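Local coordinates for nitrate transport protein nrtA (Synechocystis sp., PDB 2G29) that binds nitrate in the periplasm as the solute-binding component of the NrtABCD ABC transporter, which takes up nitrate and probably also nitrite, at residues I50-K54 / G55-K59; G74-R77 / D78-L82; G178-P182 / G183-S187; I297-K301 / G302-F306; V361-E364 / D365-R368. One frame throughout, in Å; residues are numbered along the deposited sequence.

Contact 1 (I50-K54 / G55-K59); sequences IAKEK and GFYAK
The methyl group of A51 is the bump that fills the hollow under the Y57 ring. Its CB stands 3.5 Å from the ring centroid and 19° off the ring normal, a CH-pi contact over one face. The alkyl part of K52 borders the same ring, its CB lying in the ring plane 3.9 Å from Y57 CE1, while Y57 OH bonds to L48 O. F56 lies against the I50 and K54 side chains, with its edge turned to A51 CA: its CE1 touches K54 CB at 3.7 Å and I50 CG2 at 4.0 Å. Having CG anti to the carbonyl carbon (chi1 -71°) lays F56 alongside I50, pointing the same way. Y57 N donates to A51 O over 3.1 Å, nearly straight at 163°, and G55 N reaches K52 O from above the carbonyl plane. G55 has positive phi, where a CB would strike K54 O. The arrangement is that of a tight helix-to-helix turn: helix 46-53 ends, G55 takes the N-cap position and helix 56-59 follows.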
loop_
_atom_site.group_PDB
_atom_site.type_symbol
_atom_site.label_atom_id
_atom_site.label_comp_id
_atom_site.label_asym_id
_atom_site.label_seq_id
_atom_site.Cartn_x
_atom_site.Cartn_y
_atom_site.Cartn_z
ATOM N N ILE A 50 -9.261 4.238 12.754
ATOM C CA ILE A 50 -10.220 5.330 13.051
ATOM C C ILE A 50 -11.652 4.777 13.013
ATOM O O ILE A 50 -12.525 5.213 13.784
ATOM C CB ILE A 50 -10.045 6.501 12.049
ATOM C CG1 ILE A 50 -8.856 7.366 12.467
ATOM C CG2 ILE A 50 -11.286 7.409 12.007
ATOM C CD1 ILE A 50 -8.930 7.889 13.849
ATOM N N ALA A 51 -11.934 3.826 12.144
ATOM C CA ALA A 51 -13.291 3.268 12.129
ATOM C C ALA A 51 -13.625 2.664 13.501
ATOM O O ALA A 51 -14.785 2.652 13.907
ATOM C CB ALA A 51 -13.430 2.219 11.046
ATOM N N LYS A 52 -12.628 2.151 14.210
ATOM C CA LYS A 52 -12.865 1.606 15.550
ATOM C C LYS A 52 -12.863 2.768 16.562
ATOM O O LYS A 52 -13.844 2.975 17.279
ATOM C CB LYS A 52 -11.772 0.589 15.932
ATOM C CG LYS A 52 -11.986 -0.096 17.298
ATOM C CD LYS A 52 -13.209 -0.997 17.259
ATOM C CE LYS A 52 -13.362 -1.788 18.541
ATOM N NZ LYS A 52 -14.514 -2.747 18.438
ATOM N N GLU A 53 -11.783 3.543 16.602
ATOM C CA GLU A 53 -11.670 4.636 17.575
ATOM C C GLU A 53 -12.763 5.700 17.547
ATOM O O GLU A 53 -13.120 6.243 18.602
ATOM C CB GLU A 53 -10.312 5.328 17.420
ATOM C CG GLU A 53 -9.126 4.530 17.956
ATOM C CD GLU A 53 -8.925 4.682 19.467
ATOM O OE1 GLU A 53 -8.006 4.047 20.002
ATOM O OE2 GLU A 53 -9.677 5.436 20.116
ATOM N N LYS A 54 -13.286 6.010 16.362
ATOM C CA LYS A 54 -14.308 7.049 16.249
ATOM C C LYS A 54 -15.703 6.474 16.115
ATOM O O LYS A 54 -16.645 7.196 15.763
ATOM C CB LYS A 54 -14.007 8.014 15.094
ATOM C CG LYS A 54 -12.630 8.671 15.162
ATOM C CD LYS A 54 -12.401 9.451 16.444
ATOM C CE LYS A 54 -13.333 10.647 16.518
ATOM N NZ LYS A 54 -13.122 11.520 17.737
ATOM N N GLY A 55 -15.818 5.175 16.390
ATOM C CA GLY A 55 -17.102 4.477 16.390
ATOM C C GLY A 55 -17.818 4.238 15.069
ATOM O O GLY A 55 -19.025 3.990 15.046
ATOM N N PHE A 56 -17.102 4.296 13.955
ATOM C CA PHE A 56 -17.779 4.069 12.684
ATOM C C PHE A 56 -18.272 2.614 12.532
ATOM O O PHE A 56 -19.370 2.383 12.002
ATOM C CB PHE A 56 -16.872 4.483 11.532
ATOM C CG PHE A 56 -16.679 5.975 11.423
ATOM C CD1 PHE A 56 -15.441 6.563 11.666
ATOM C CD2 PHE A 56 -17.749 6.797 11.084
ATOM C CE1 PHE A 56 -15.268 7.936 11.577
ATOM C CE2 PHE A 56 -17.588 8.169 10.994
ATOM C CZ PHE A 56 -16.340 8.747 11.240
ATOM N N TYR A 57 -17.508 1.615 12.991
ATOM C CA TYR A 57 -18.014 0.246 12.867
ATOM C C TYR A 57 -19.302 0.070 13.663
ATOM O O TYR A 57 -20.253 -0.582 13.212
ATOM C CB TYR A 57 -17.019 -0.819 13.373
ATOM C CG TYR A 57 -15.699 -0.915 12.640
ATOM C CD1 TYR A 57 -14.501 -0.730 13.330
ATOM C CD2 TYR A 57 -15.644 -1.210 11.280
ATOM C CE1 TYR A 57 -13.273 -0.836 12.680
ATOM C CE2 TYR A 57 -14.417 -1.327 10.619
ATOM C CZ TYR A 57 -13.236 -1.129 11.335
ATOM O OH TYR A 57 -12.008 -1.172 10.661
ATOM N N ALA A 58 -19.325 0.648 14.857
ATOM C CA ALA A 58 -20.494 0.522 15.718
ATOM C C ALA A 58 -21.688 1.226 15.102
ATOM O O ALA A 58 -22.802 0.738 15.200
ATOM C CB ALA A 58 -20.173 1.089 17.108
ATOM N N LYS A 59 -21.442 2.366 14.466
ATOM C CA LYS A 59 -22.501 3.105 13.800
ATOM C C LYS A 59 -23.207 2.197 12.775
ATOM O O LYS A 59 -24.417 2.316 12.568
ATOM C CB LYS A 59 -21.920 4.359 13.141
ATOM C CG LYS A 59 -22.928 5.194 12.361
ATOM C CD LYS A 59 -22.312 6.460 11.814
ATOM C CE LYS A 59 -23.280 7.177 10.904
ATOM N NZ LYS A 59 -22.674 8.401 10.346
HETATM O O HOH W 1 -16.657 1.114 16.302
#

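Contact 2 (G74-R77 / D78-L82); sequences GTTR and DNLVL
R77 NE donates to D78 OD1 over 2.8 Å, a salt bridge between sequence neighbours on helix 73-82. The bond is bent to 154°, and it meets OD1 from above the carboxylate plane; guanidinium and carboxylate are turned 29° apart. R77 leaves the backbone with CG anti to N (chi1 174°), then folds at chi2 and chi3, which brings NE back over the D78 backbone. A water completes the ring of contacts, accepting from R77 NH2 and donating to D78 OD2 at 2.7 Å. Replacing R77 by a leucine would probably leave the D78 carboxylate without its charged mate and the water without one of its donors. In the next shell, the pair rests on regular alpha-helical i to i+4 bonds: D78 N to G74 O, and V81 N to R77 O at 2.9 Å. On another flank of the same helix, T76 and L80 lie side by side, T76 CG2 to L80 CD1 3.9 Å, and touch A92 and I94 of strand 91-95 respectively. T76 OG1 bonds to S72 O, close to W73, a nitrate-binding residue. Farther out, R77 NH1 is held by V107 O, its side chain resting on M98 and I102 of helix 97-104, while the last turn is tied in through L80 O, which accepts from R245 NH1.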
loop_
_atom_site.group_PDB
_atom_site.type_symbol
_atom_site.label_atom_id
_atom_site.label_comp_id
_atom_site.label_asym_id
_atom_site.label_seq_id
_atom_site.Cartn_x
_atom_site.Cartn_y
_atom_site.Cartn_z
ATOM N N GLY A 74 4.048 -11.266 5.691
ATOM C CA GLY A 74 4.052 -12.720 5.672
ATOM C C GLY A 74 3.093 -13.268 6.715
ATOM O O GLY A 74 2.373 -14.208 6.419
ATOM N N THR A 75 3.054 -12.673 7.914
ATOM C CA THR A 75 2.107 -13.186 8.905
ATOM C C THR A 75 0.692 -12.785 8.584
ATOM O O THR A 75 -0.242 -13.515 8.876
ATOM C CB THR A 75 2.420 -12.782 10.364
ATOM O OG1 THR A 75 2.303 -11.373 10.534
ATOM C CG2 THR A 75 3.772 -13.257 10.782
ATOM N N THR A 76 0.516 -11.635 7.959
ATOM C CA THR A 76 -0.822 -11.220 7.484
ATOM C C THR A 76 -1.341 -12.293 6.517
ATOM O O THR A 76 -2.481 -12.742 6.637
ATOM C CB THR A 76 -0.750 -9.874 6.728
ATOM O OG1 THR A 76 -0.357 -8.845 7.655
ATOM C CG2 THR A 76 -2.105 -9.507 6.140
ATOM N N ARG A 77 -0.508 -12.693 5.557
ATOM C CA ARG A 77 -0.857 -13.725 4.589
ATOM C C ARG A 77 -1.172 -15.015 5.333
ATOM O O ARG A 77 -2.169 -15.677 5.035
ATOM C CB ARG A 77 0.335 -13.926 3.628
ATOM C CG ARG A 77 0.218 -15.081 2.597
ATOM C CD ARG A 77 0.642 -16.448 3.150
ATOM N NE ARG A 77 1.897 -16.363 3.894
ATOM C CZ ARG A 77 3.090 -16.109 3.365
ATOM N NH1 ARG A 77 3.223 -15.928 2.054
ATOM N NH2 ARG A 77 4.148 -15.984 4.163
ATOM N N ASP A 78 -0.353 -15.356 6.331
ATOM C CA ASP A 78 -0.620 -16.586 7.098
ATOM C C ASP A 78 -1.989 -16.552 7.780
ATOM O O ASP A 78 -2.747 -17.539 7.739
ATOM C CB ASP A 78 0.430 -16.825 8.186
ATOM C CG ASP A 78 1.824 -17.110 7.622
ATOM O OD1 ASP A 78 1.957 -17.551 6.452
ATOM O OD2 ASP A 78 2.817 -16.940 8.355
ATOM N N ASN A 79 -2.309 -15.434 8.407
ATOM C CA ASN A 79 -3.582 -15.328 9.103
ATOM C C ASN A 79 -4.780 -15.282 8.167
ATOM O O ASN A 79 -5.855 -15.747 8.526
ATOM C CB ASN A 79 -3.539 -14.126 10.063
ATOM C CG ASN A 79 -2.702 -14.420 11.295
ATOM O OD1 ASN A 79 -2.766 -15.536 11.811
ATOM N ND2 ASN A 79 -1.912 -13.440 11.775
ATOM N N LEU A 80 -4.608 -14.741 6.964
ATOM C CA LEU A 80 -5.700 -14.735 5.992
ATOM C C LEU A 80 -5.912 -16.155 5.444
ATOM O O LEU A 80 -7.043 -16.554 5.206
ATOM C CB LEU A 80 -5.395 -13.763 4.843
ATOM C CG LEU A 80 -5.605 -12.285 5.206
ATOM C CD1 LEU A 80 -4.918 -11.439 4.155
ATOM C CD2 LEU A 80 -7.083 -11.934 5.246
ATOM N N VAL A 81 -4.832 -16.904 5.228
ATOM C CA VAL A 81 -4.969 -18.285 4.746
ATOM C C VAL A 81 -5.696 -19.115 5.834
ATOM O O VAL A 81 -6.566 -19.944 5.538
ATOM C CB VAL A 81 -3.586 -18.887 4.377
ATOM C CG1 VAL A 81 -3.715 -20.375 4.136
ATOM C CG2 VAL A 81 -3.062 -18.226 3.109
ATOM N N LEU A 82 -5.388 -18.836 7.098
ATOM C CA LEU A 82 -6.081 -19.530 8.168
ATOM C C LEU A 82 -7.584 -19.203 8.269
ATOM O O LEU A 82 -8.424 -20.132 8.415
ATOM C CB LEU A 82 -5.460 -19.197 9.515
ATOM C CG LEU A 82 -4.213 -19.922 9.961
ATOM C CD1 LEU A 82 -3.880 -19.346 11.337
ATOM C CD2 LEU A 82 -4.410 -21.448 10.009
HETATM O O HOH W 2 5.043 -16.070 7.004
#

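Contact 3 (G178-P182 / G183-S187); sequences GGMEP and GKDFS
E181 and K184 meet across a turn, and the lysine can be followed outward. K184 CB stands 3.7 Å from E181 O; the chain then runs extended beyond CG, so that CD packs against the glutamate carboxyl group, 3.2 Å from E181 OE1. K184 CE passes 3.6 Å from E181 OE2, and NZ at the tip makes a 2.9 Å salt bridge to the same OE2, approaching from above the carboxylate plane. E181 O, on the same residue, accepts two backbone bonds, from K184 N and, straighter at 169°, from D185 N at 2.9 Å. D185 returns the grip: its OD2 uses the anti lone pair to take E181 N at 2.8 Å, while OD1 forms a salt bridge with K147. The turn belongs to the last leg of a beta-alpha-beta crossover, from helix 166-177 into strand 187-190, beside parallel strand 157-160. The helix itself closes in a Schellman motif with G179, at positive phi, as C-prime residue. F186 brings its ring back to the 178-182 segment: with CG between N and the carbonyl carbon (chi1 65°), one face receives P182 CA, 4.0 Å from the centroid, in a CH-pi contact. M180 CB lies 3.9 Å from F186 CE2, and both side chains touch L175.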
loop_
_atom_site.group_PDB
_atom_site.type_symbol
_atom_site.label_atom_id
_atom_site.label_comp_id
_atom_site.label_asym_id
_atom_site.label_seq_id
_atom_site.Cartn_x
_atom_site.Cartn_y
_atom_site.Cartn_z
ATOM N N GLY A 178 16.672 3.590 -13.538
ATOM C CA GLY A 178 18.062 4.024 -13.409
ATOM C C GLY A 178 19.097 3.065 -14.012
ATOM O O GLY A 178 20.309 3.211 -13.773
ATOM N N GLY A 179 18.629 2.074 -14.770
ATOM C CA GLY A 179 19.525 1.111 -15.396
ATOM C C GLY A 179 20.038 -0.046 -14.574
ATOM O O GLY A 179 20.996 -0.701 -14.981
ATOM N N MET A 180 19.433 -0.326 -13.416
ATOM C CA MET A 180 19.907 -1.428 -12.573
ATOM C C MET A 180 18.930 -2.582 -12.600
ATOM O O MET A 180 17.717 -2.398 -12.536
ATOM C CB MET A 180 20.141 -0.930 -11.147
ATOM C CG MET A 180 21.384 -0.052 -11.056
ATOM S SD MET A 180 21.360 0.952 -9.565
ATOM C CE MET A 180 20.385 2.257 -10.155
ATOM N N GLU A 181 19.475 -3.786 -12.714
ATOM C CA GLU A 181 18.655 -4.964 -12.832
ATOM C C GLU A 181 18.670 -5.902 -11.654
ATOM O O GLU A 181 19.732 -6.268 -11.165
ATOM C CB GLU A 181 19.072 -5.735 -14.084
ATOM C CG GLU A 181 18.412 -7.102 -14.217
ATOM C CD GLU A 181 18.654 -7.720 -15.571
ATOM O OE1 GLU A 181 19.401 -7.119 -16.379
ATOM O OE2 GLU A 181 18.096 -8.805 -15.831
ATOM N N PRO A 182 17.478 -6.294 -11.160
ATOM C CA PRO A 182 17.437 -7.222 -10.023
ATOM C C PRO A 182 18.103 -8.526 -10.427
ATOM O O PRO A 182 17.912 -9.000 -11.545
ATOM C CB PRO A 182 15.942 -7.392 -9.757
ATOM C CG PRO A 182 15.321 -7.079 -11.078
ATOM C CD PRO A 182 16.116 -5.918 -11.585
ATOM N N GLY A 183 18.908 -9.074 -9.530
ATOM C CA GLY A 183 19.590 -10.325 -9.814
ATOM C C GLY A 183 20.970 -10.129 -10.406
ATOM O O GLY A 183 21.767 -11.076 -10.478
ATOM N N LYS A 184 21.260 -8.911 -10.850
ATOM C CA LYS A 184 22.562 -8.588 -11.435
ATOM C C LYS A 184 23.276 -7.465 -10.703
ATOM O O LYS A 184 24.430 -7.610 -10.313
ATOM C CB LYS A 184 22.403 -8.225 -12.918
ATOM C CG LYS A 184 22.281 -9.462 -13.806
ATOM C CD LYS A 184 21.479 -9.181 -15.071
ATOM C CE LYS A 184 21.309 -10.451 -15.913
ATOM N NZ LYS A 184 20.252 -10.310 -16.962
ATOM N N ASP A 185 22.596 -6.337 -10.513
ATOM C CA ASP A 185 23.200 -5.209 -9.824
ATOM C C ASP A 185 22.835 -5.127 -8.340
ATOM O O ASP A 185 23.502 -4.430 -7.562
ATOM C CB ASP A 185 22.798 -3.927 -10.531
ATOM C CG ASP A 185 23.173 -3.950 -12.009
ATOM O OD1 ASP A 185 24.389 -4.034 -12.305
ATOM O OD2 ASP A 185 22.275 -3.924 -12.867
ATOM N N PHE A 186 21.766 -5.822 -7.957
ATOM C CA PHE A 186 21.325 -5.858 -6.561
ATOM C C PHE A 186 20.351 -7.005 -6.409
ATOM O O PHE A 186 19.888 -7.565 -7.410
ATOM C CB PHE A 186 20.624 -4.553 -6.173
ATOM C CG PHE A 186 19.363 -4.318 -6.916
ATOM C CD1 PHE A 186 18.133 -4.753 -6.408
ATOM C CD2 PHE A 186 19.396 -3.709 -8.168
ATOM C CE1 PHE A 186 16.977 -4.588 -7.135
ATOM C CE2 PHE A 186 18.237 -3.533 -8.912
ATOM C CZ PHE A 186 17.004 -3.987 -8.378
ATOM N N SER A 187 20.066 -7.365 -5.162
ATOM C CA SER A 187 19.091 -8.421 -4.861
ATOM C C SER A 187 18.066 -7.800 -3.922
ATOM O O SER A 187 18.419 -6.936 -3.112
ATOM C CB SER A 187 19.741 -9.600 -4.124
ATOM O OG SER A 187 20.795 -10.175 -4.877
#

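Contact 4 (I297-K301 / G302-F306); sequences IDRSK and GIYNF
Backbone bonds from G302 N to R299 O (3.0 Å) and from I303 N to D298 O (2.9 Å) close a turn in which G302, at positive phi, links residues 297-300, helical in phi/psi but lacking the regular bonds, to strand 303-304, which pairs with 313-314 in a two-stranded antiparallel sheet. D298 O also accepts from K301 N, the two donors arriving from opposite faces of the carbonyl plane. D298 CB packs on I303 CB at 4.0 Å, the side chains crossing obliquely. R299 starts away from the strand, but a bend at chi2 (-59°) turns it across Y304, where R299 CD lies 3.5 Å from Y304 CD2. The guanidinium has one face toward CD2, the planes 43° apart, and NH1 has a salt bridge to E212. A water in the guanidinium plane accepts from R299 NE and N305 N and donates to I303 O, joining arginine to strand. At the far end, R299 NH2 donates to N305 O over 2.8 Å, from above the carbonyl plane and bent to 137°.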
loop_
_atom_site.group_PDB
_atom_site.type_symbol
_atom_site.label_atom_id
_atom_site.label_comp_id
_atom_site.label_asym_id
_atom_site.label_seq_id
_atom_site.Cartn_x
_atom_site.Cartn_y
_atom_site.Cartn_z
ATOM N N ILE A 297 3.051 13.143 12.024
ATOM C CA ILE A 297 2.304 14.340 11.631
ATOM C C ILE A 297 2.745 15.097 10.397
ATOM O O ILE A 297 1.903 15.417 9.540
ATOM C CB ILE A 297 2.195 15.310 12.846
ATOM C CG1 ILE A 297 1.216 16.459 12.541
ATOM C CG2 ILE A 297 3.557 15.900 13.170
ATOM C CD1 ILE A 297 -0.195 16.009 12.300
ATOM N N ASP A 298 4.045 15.375 10.260
ATOM C CA ASP A 298 4.434 16.180 9.110
ATOM C C ASP A 298 4.039 15.579 7.760
ATOM O O ASP A 298 3.514 16.287 6.905
ATOM C CB ASP A 298 5.927 16.481 9.132
ATOM C CG ASP A 298 6.287 17.515 10.190
ATOM O OD1 ASP A 298 5.361 18.186 10.716
ATOM O OD2 ASP A 298 7.492 17.665 10.487
ATOM N N ARG A 299 4.264 14.273 7.577
ATOM C CA ARG A 299 3.926 13.688 6.296
ATOM C C ARG A 299 2.424 13.647 6.063
ATOM O O ARG A 299 1.962 13.731 4.924
ATOM C CB ARG A 299 4.540 12.280 6.173
ATOM C CG ARG A 299 6.059 12.252 6.334
ATOM C CD ARG A 299 6.761 13.112 5.304
ATOM N NE ARG A 299 8.219 13.111 5.424
ATOM C CZ ARG A 299 9.037 12.192 4.937
ATOM N NH1 ARG A 299 8.558 11.139 4.287
ATOM N NH2 ARG A 299 10.355 12.361 5.058
ATOM N N SER A 300 1.647 13.490 7.133
ATOM C CA SER A 300 0.185 13.486 7.079
ATOM C C SER A 300 -0.390 14.877 6.729
ATOM O O SER A 300 -1.606 15.029 6.533
ATOM C CB SER A 300 -0.376 12.986 8.410
ATOM O OG SER A 300 -0.162 11.579 8.534
ATOM N N LYS A 301 0.498 15.869 6.643
ATOM C CA LYS A 301 0.147 17.250 6.253
ATOM C C LYS A 301 0.884 17.637 4.975
ATOM O O LYS A 301 0.835 18.794 4.545
ATOM C CB LYS A 301 0.526 18.241 7.342
ATOM C CG LYS A 301 -0.310 18.185 8.576
ATOM C CD LYS A 301 -1.732 18.572 8.274
ATOM C CE LYS A 301 -2.348 19.351 9.425
ATOM N NZ LYS A 301 -3.763 19.642 9.092
ATOM N N GLY A 302 1.593 16.685 4.367
ATOM C CA GLY A 302 2.296 16.993 3.127
ATOM C C GLY A 302 3.562 17.818 3.303
ATOM O O GLY A 302 4.024 18.477 2.365
ATOM N N ILE A 303 4.136 17.786 4.501
ATOM C CA ILE A 303 5.371 18.517 4.785
ATOM C C ILE A 303 6.499 17.499 4.676
ATOM O O ILE A 303 6.552 16.548 5.475
ATOM C CB ILE A 303 5.368 19.122 6.190
ATOM C CG1 ILE A 303 4.204 20.095 6.300
ATOM C CG2 ILE A 303 6.717 19.796 6.468
ATOM C CD1 ILE A 303 3.980 20.588 7.712
ATOM N N TYR A 304 7.414 17.727 3.736
ATOM C CA TYR A 304 8.490 16.781 3.484
ATOM C C TYR A 304 9.924 17.171 3.766
ATOM O O TYR A 304 10.480 18.046 3.083
ATOM C CB TYR A 304 8.442 16.324 2.011
ATOM C CG TYR A 304 7.262 15.448 1.683
ATOM C CD1 TYR A 304 6.069 15.971 1.153
ATOM C CD2 TYR A 304 7.323 14.083 1.942
ATOM C CE1 TYR A 304 4.971 15.144 0.898
ATOM C CE2 TYR A 304 6.227 13.242 1.680
ATOM C CZ TYR A 304 5.068 13.778 1.167
ATOM O OH TYR A 304 3.977 12.979 0.915
ATOM N N ASN A 305 10.522 16.529 4.759
ATOM C CA ASN A 305 11.948 16.709 5.041
ATOM C C ASN A 305 12.577 15.357 4.666
ATOM O O ASN A 305 12.349 14.343 5.352
ATOM C CB ASN A 305 12.213 17.022 6.531
ATOM C CG ASN A 305 13.700 17.038 6.858
ATOM O OD1 ASN A 305 14.540 17.187 5.969
ATOM N ND2 ASN A 305 14.031 16.900 8.124
ATOM N N PHE A 306 13.351 15.354 3.581
ATOM C CA PHE A 306 14.025 14.154 3.102
ATOM C C PHE A 306 15.407 13.942 3.746
ATOM O O PHE A 306 16.054 12.944 3.487
ATOM C CB PHE A 306 14.215 14.173 1.576
ATOM C CG PHE A 306 12.954 13.943 0.767
ATOM C CD1 PHE A 306 11.743 13.563 1.356
ATOM C CD2 PHE A 306 13.004 14.054 -0.615
ATOM C CE1 PHE A 306 10.605 13.291 0.544
ATOM C CE2 PHE A 306 11.882 13.787 -1.400
ATOM C CZ PHE A 306 10.682 13.400 -0.817
HETATM O O HOH W 3 8.696 15.471 6.789
#

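Contact 5 (V361-E364 / D365-R368); sequences VNRE and DLWR
E364 OE1 is gripped by R368 NE at 2.8 Å and by the hydroxyl of Y329. R368 NH2 takes E364 OE2 at 2.9 Å, a nearly straight 173°, making a side-on, two-nitrogen salt bridge with both oxygens met on their syn side. E364 reaches one turn along the helix because its CG is wedged between N and carbonyl carbon (chi1 61°) and the chain bends again at chi2. A second such pair precedes it: R363 NE donates to D365 OD1 and NH2 to D365 OD2, each at 2.9 Å, through syn lone pairs and nearly coplanar. L366 CD1 covers one guanidinium face of R363, 3.7 Å above its centre. A serine in place of R363 would probably leave the D365 carboxylate without its paired charge and uncover that side of L366. At the helix start N362 OD1 takes E364 N in an Asx turn, and R363, at the N-cap position, accepts W367 N in its carbonyl plane. R363 makes a cation-pi contact with Y116 and touches L118, as does L366. N362 meets Y100 of helix 97-104, and backbone bonds of V361 and R363 with I117 place helix 364-373 beside strand 115-120, outermost in a five-stranded mixed sheet.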
loop_
_atom_site.group_PDB
_atom_site.type_symbol
_atom_site.label_atom_id
_atom_site.label_comp_id
_atom_site.label_asym_id
_atom_site.label_seq_id
_atom_site.Cartn_x
_atom_site.Cartn_y
_atom_site.Cartn_z
ATOM N N VAL A 361 -11.762 -10.758 -8.372
ATOM C CA VAL A 361 -11.311 -10.242 -7.083
ATOM C C VAL A 361 -11.745 -8.818 -6.734
ATOM O O VAL A 361 -12.082 -8.532 -5.587
ATOM C CB VAL A 361 -9.768 -10.345 -7.036
ATOM C CG1 VAL A 361 -9.172 -9.663 -5.787
ATOM C CG2 VAL A 361 -9.370 -11.820 -7.089
ATOM N N ASN A 362 -11.717 -7.938 -7.722
ATOM C CA ASN A 362 -12.072 -6.545 -7.500
ATOM C C ASN A 362 -13.582 -6.392 -7.351
ATOM O O ASN A 362 -14.336 -6.794 -8.230
ATOM C CB ASN A 362 -11.534 -5.684 -8.667
ATOM C CG ASN A 362 -11.851 -4.220 -8.496
ATOM O OD1 ASN A 362 -13.027 -3.817 -8.552
ATOM N ND2 ASN A 362 -10.813 -3.407 -8.280
ATOM N N ARG A 363 -14.003 -5.833 -6.210
ATOM C CA ARG A 363 -15.431 -5.657 -5.990
ATOM C C ARG A 363 -15.822 -4.189 -5.961
ATOM O O ARG A 363 -16.489 -3.718 -5.008
ATOM C CB ARG A 363 -15.874 -6.356 -4.697
ATOM C CG ARG A 363 -15.673 -7.890 -4.737
ATOM C CD ARG A 363 -16.323 -8.524 -5.961
ATOM N NE ARG A 363 -17.769 -8.291 -5.993
ATOM C CZ ARG A 363 -18.667 -8.989 -5.300
ATOM N NH1 ARG A 363 -18.299 -9.995 -4.520
ATOM N NH2 ARG A 363 -19.955 -8.636 -5.361
ATOM N N GLU A 364 -15.398 -3.463 -6.993
ATOM C CA GLU A 364 -15.791 -2.048 -7.131
ATOM C C GLU A 364 -17.327 -1.951 -7.157
ATOM O O GLU A 364 -17.875 -0.871 -6.879
ATOM C CB GLU A 364 -15.163 -1.437 -8.403
ATOM C CG GLU A 364 -15.592 -2.106 -9.732
ATOM C CD GLU A 364 -16.912 -1.592 -10.241
ATOM O OE1 GLU A 364 -17.152 -0.370 -10.165
ATOM O OE2 GLU A 364 -17.684 -2.417 -10.791
ATOM N N ASP A 365 -18.003 -3.030 -7.534
ATOM C CA ASP A 365 -19.475 -3.036 -7.534
ATOM C C ASP A 365 -19.984 -2.883 -6.093
ATOM O O ASP A 365 -20.940 -2.142 -5.858
ATOM C CB ASP A 365 -20.055 -4.319 -8.168
ATOM C CG ASP A 365 -19.593 -5.602 -7.473
ATOM O OD1 ASP A 365 -18.385 -5.767 -7.205
ATOM O OD2 ASP A 365 -20.472 -6.456 -7.215
ATOM N N LEU A 366 -19.368 -3.567 -5.129
ATOM C CA LEU A 366 -19.742 -3.422 -3.715
ATOM C C LEU A 366 -19.399 -1.999 -3.242
ATOM O O LEU A 366 -20.131 -1.412 -2.431
ATOM C CB LEU A 366 -19.013 -4.478 -2.857
ATOM C CG LEU A 366 -19.411 -5.915 -3.169
ATOM C CD1 LEU A 366 -18.759 -6.883 -2.212
ATOM C CD2 LEU A 366 -20.950 -6.027 -3.000
ATOM N N TRP A 367 -18.300 -1.422 -3.747
ATOM C CA TRP A 367 -17.937 -0.079 -3.355
ATOM C C TRP A 367 -19.008 0.897 -3.818
ATOM O O TRP A 367 -19.458 1.745 -3.031
ATOM C CB TRP A 367 -16.541 0.288 -3.917
ATOM C CG TRP A 367 -15.980 1.602 -3.393
ATOM C CD1 TRP A 367 -15.041 1.747 -2.407
ATOM C CD2 TRP A 367 -16.308 2.939 -3.831
ATOM N NE1 TRP A 367 -14.767 3.074 -2.193
ATOM C CE2 TRP A 367 -15.518 3.827 -3.061
ATOM C CE3 TRP A 367 -17.183 3.467 -4.800
ATOM C CZ2 TRP A 367 -15.571 5.227 -3.221
ATOM C CZ3 TRP A 367 -17.243 4.857 -4.965
ATOM C CH2 TRP A 367 -16.435 5.721 -4.177
ATOM N N ARG A 368 -19.432 0.793 -5.080
ATOM C CA ARG A 368 -20.485 1.694 -5.575
ATOM C C ARG A 368 -21.787 1.518 -4.808
ATOM O O ARG A 368 -22.481 2.517 -4.557
ATOM C CB ARG A 368 -20.721 1.481 -7.076
ATOM C CG ARG A 368 -19.633 2.098 -7.955
ATOM C CD ARG A 368 -19.993 1.943 -9.454
ATOM N NE ARG A 368 -19.770 0.588 -9.944
ATOM C CZ ARG A 368 -20.709 -0.198 -10.452
ATOM N NH1 ARG A 368 -21.976 0.230 -10.552
ATOM N NH2 ARG A 368 -20.402 -1.432 -10.836
#

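How the contacts relate
All five are local contacts, and none touches another. Contact 4 is the most buried, with five of nine touching residues buried and none exposed; contact 3 is nearer the surface, with two of eight buried and two exposed. Contacts 1, 3 and 4 all have a glycine at positive phi after a helical run: contact 1 leads into a helix through apolar and ring packing, contact 4 into a strand through an arginine and a water, contact 3 into a strand through a lysine-glutamate salt bridge and an aspartate-to-backbone bond. Contacts 2 and 5 use arginine-carboxylate pairs, tilted and water-assisted in contact 2, side-on in contact 5; both border helix 97-104. Contact 2 comes closest to a nitrate-binding residue.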